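Local coordinates for protein cyanophycinase-like exopeptidase (PDB 6NQC) that probably hydrolyses peptide bonds as a serine exopeptidase of family S51, related to the cyanophycinases, at residues R72-F75 against W76-L79. Sequence-based numbering, arbitrary orientation.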
ATOM      1  N   ARG A  72      12.456  16.381   2.927  1.00 34.14           N
ATOM      2  CA  ARG A  72      11.733  15.186   3.326  1.00 41.21           C
ATOM      3  C   ARG A  72      11.558  14.241   2.150  1.00 33.56           C
ATOM      4  O   ARG A  72      11.697  13.028   2.290  1.00 29.51           O
ATOM      5  CB  ARG A  72      10.357  15.538   3.865  1.00 39.60           C
ATOM      6  CG  ARG A  72      10.307  15.751   5.335  1.00 50.09           C
ATOM      7  CD  ARG A  72      10.408  14.465   6.137  1.00 49.82           C
ATOM      8  NE  ARG A  72       9.942  14.720   7.514  1.00 75.03           N
ATOM      9  CZ  ARG A  72      10.335  15.729   8.310  1.00 71.53           C
ATOM     10  NH1 ARG A  72      11.231  16.631   7.909  1.00 72.53           N
ATOM     11  NH2 ARG A  72       9.824  15.826   9.522  1.00 74.92           N
ATOM     12  N   ILE A  73      11.189  14.786   0.993  1.00 29.27           N
ATOM     13  CA  ILE A  73      11.006  13.978  -0.195  1.00 32.59           C
ATOM     14  C   ILE A  73      12.317  13.343  -0.620  1.00 25.55           C
ATOM     15  O   ILE A  73      12.363  12.145  -0.919  1.00 24.77           O
ATOM     16  CB  ILE A  73      10.392  14.843  -1.312  1.00 30.96           C
ATOM     17  CG1 ILE A  73       8.981  15.315  -0.918  1.00 33.76           C
ATOM     18  CG2 ILE A  73      10.392  14.076  -2.604  1.00 28.72           C
ATOM     19  CD1 ILE A  73       7.914  14.262  -1.134  1.00 46.22           C
ATOM     20  N   GLU A  74      13.412  14.107  -0.625  1.00 30.42           N
ATOM     21  CA  GLU A  74      14.704  13.508  -0.947  1.00 26.32           C
ATOM     22  C   GLU A  74      15.097  12.428   0.059  1.00 26.33           C
ATOM     23  O   GLU A  74      15.792  11.468  -0.298  1.00 23.42           O
ATOM     24  CB  GLU A  74      15.802  14.580  -1.012  1.00 33.24           C
ATOM     25  CG  GLU A  74      17.156  14.064  -1.489  1.00 41.93           C
ATOM     26  CD  GLU A  74      17.143  13.526  -2.910  1.00 52.74           C
ATOM     27  OE1 GLU A  74      16.326  14.019  -3.735  1.00 48.54           O
ATOM     28  OE2 GLU A  74      17.963  12.614  -3.191  1.00 48.95           O
ATOM     29  N   PHE A  75      14.723  12.582   1.320  1.00 21.29           N
ATOM     30  CA  PHE A  75      14.991  11.542   2.301  1.00 31.22           C
ATOM     31  C   PHE A  75      14.223  10.270   1.948  1.00 30.40           C
ATOM     32  O   PHE A  75      14.776   9.170   2.056  1.00 25.08           O
ATOM     33  CB  PHE A  75      14.634  12.028   3.713  1.00 25.94           C
ATOM     34  CG  PHE A  75      14.987  11.041   4.815  1.00 32.92           C
ATOM     35  CD1 PHE A  75      16.291  10.931   5.268  1.00 24.68           C
ATOM     36  CD2 PHE A  75      14.012  10.238   5.400  1.00 31.30           C
ATOM     37  CE1 PHE A  75      16.634  10.022   6.291  1.00 35.02           C
ATOM     38  CE2 PHE A  75      14.343   9.338   6.402  1.00 31.31           C
ATOM     39  CZ  PHE A  75      15.675   9.240   6.856  1.00 29.80           C
ATOM     40  N   TRP A  76      12.955  10.406   1.522  1.00 22.76           N
ATOM     41  CA  TRP A  76      12.204   9.246   1.061  1.00 25.49           C
ATOM     42  C   TRP A  76      12.907   8.578  -0.128  1.00 20.00           C
ATOM     43  O   TRP A  76      13.020   7.346  -0.174  1.00 22.97           O
ATOM     44  CB  TRP A  76      10.760   9.601   0.688  1.00 23.65           C
ATOM     45  CG  TRP A  76       9.820   9.613   1.854  1.00 22.74           C
ATOM     46  CD1 TRP A  76       9.171  10.707   2.370  1.00 29.46           C
ATOM     47  CD2 TRP A  76       9.455   8.498   2.694  1.00 26.67           C
ATOM     48  NE1 TRP A  76       8.423  10.340   3.461  1.00 26.36           N
ATOM     49  CE2 TRP A  76       8.568   9.000   3.690  1.00 30.73           C
ATOM     50  CE3 TRP A  76       9.789   7.151   2.709  1.00 23.33           C
ATOM     51  CZ2 TRP A  76       8.002   8.186   4.670  1.00 29.05           C
ATOM     52  CZ3 TRP A  76       9.233   6.337   3.697  1.00 28.29           C
ATOM     53  CH2 TRP A  76       8.357   6.856   4.662  1.00 35.19           C
ATOM     54  N   LYS A  77      13.319   9.397  -1.107  1.00 21.42           N
ATOM     55  CA  LYS A  77      14.060   8.874  -2.255  1.00 23.84           C
ATOM     56  C   LYS A  77      15.284   8.054  -1.826  1.00 20.86           C
ATOM     57  O   LYS A  77      15.500   6.914  -2.290  1.00 20.70           O
ATOM     58  CB  LYS A  77      14.477  10.035  -3.161  1.00 25.64           C
ATOM     59  CG  LYS A  77      14.972   9.655  -4.529  1.00 24.99           C
ATOM     60  CD  LYS A  77      15.549  10.872  -5.252  1.00 29.39           C
ATOM     61  CE  LYS A  77      16.196  10.472  -6.547  1.00 36.25           C
ATOM     62  NZ  LYS A  77      16.207  11.593  -7.553  1.00 45.16           N
ATOM     63  N   GLN A  78      16.075   8.606  -0.905  1.00 22.32           N
ATOM     64  CA  GLN A  78      17.330   7.963  -0.543  1.00 26.85           C
ATOM     65  C   GLN A  78      17.089   6.738   0.327  1.00 28.48           C
ATOM     66  O   GLN A  78      17.770   5.718   0.177  1.00 25.73           O
ATOM     67  CB  GLN A  78      18.241   8.964   0.169  1.00 33.44           C
ATOM     68  CG  GLN A  78      19.347   9.525  -0.715  1.00 42.81           C
ATOM     69  CD  GLN A  78      20.320   8.446  -1.235  1.00 39.11           C
ATOM     70  OE1 GLN A  78      21.005   7.746  -0.460  1.00 38.36           O
ATOM     71  NE2 GLN A  78      20.381   8.309  -2.547  1.00 41.86           N
ATOM     72  N   LEU A  79      16.103   6.805   1.225  1.00 21.24           N
ATOM     73  CA  LEU A  79      15.666   5.611   1.954  1.00 26.02           C
ATOM     74  C   LEU A  79      15.287   4.479   1.000  1.00 22.35           C
ATOM     75  O   LEU A  79      15.762   3.335   1.133  1.00 23.02           O
ATOM     76  CB  LEU A  79      14.481   5.981   2.842  1.00 27.16           C
ATOM     77  CG  LEU A  79      14.124   5.036   3.986  1.00 30.41           C
ATOM     78  CD1 LEU A  79      15.294   4.895   4.922  1.00 28.98           C
ATOM     79  CD2 LEU A  79      12.896   5.566   4.721  1.00 36.21           C
TER
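Leu79 N donates to Phe75 O at 2.8 Å with an N-H...O angle of 169°, and Lys77 N to Ile73 O at 2.9 Å. Trp76 N bonded to Arg72 O and Gln78 N to Glu74 O, the second bent to 153°, complete four consecutive i to i+4 bonds, the signature of a regular alpha-helix, here one continuous run of helix 70-87. Beyond the backbone, Glu74 and Lys77, one turn apart, place a carboxylate and an ammonium group 4.5 Å from each other (Glu74 OE1 to Lys77 NZ), beyond salt-bridge range, so any attraction is probably modest. Contact is instead made by the aliphatic part of the lysine, whose CD sits 3.6 Å from Glu74 OE1 and equally close to the other carboxylate oxygen. In both residues CG stands anti to the backbone N (chi1 -174° for Glu74), but the glutamate bends at chi2 while the lysine runs on extended, and they meet at a slant. Apolar packing is light: Phe75 CE2 approaches Leu79 CD2 obliquely at 4.4 Å. The pyrrole side of the Trp76 indole, through CD1, comes 3.4 Å from Arg72 O, while the benzene part extends onward along the helix. A sulfate ion, probably picked up from the crystallisation solution, lies near the Lys77 side chain. Helix 70-87 is the crossover of a beta-alpha-beta unit between parallel strands 57-61 and 90-93; Ile73 and Lys77 rest on Phe93 of strand 90-93, at one edge of the main sheet, whereas Trp76 packs on the loop residues Glu33, Ala65 and Glu68.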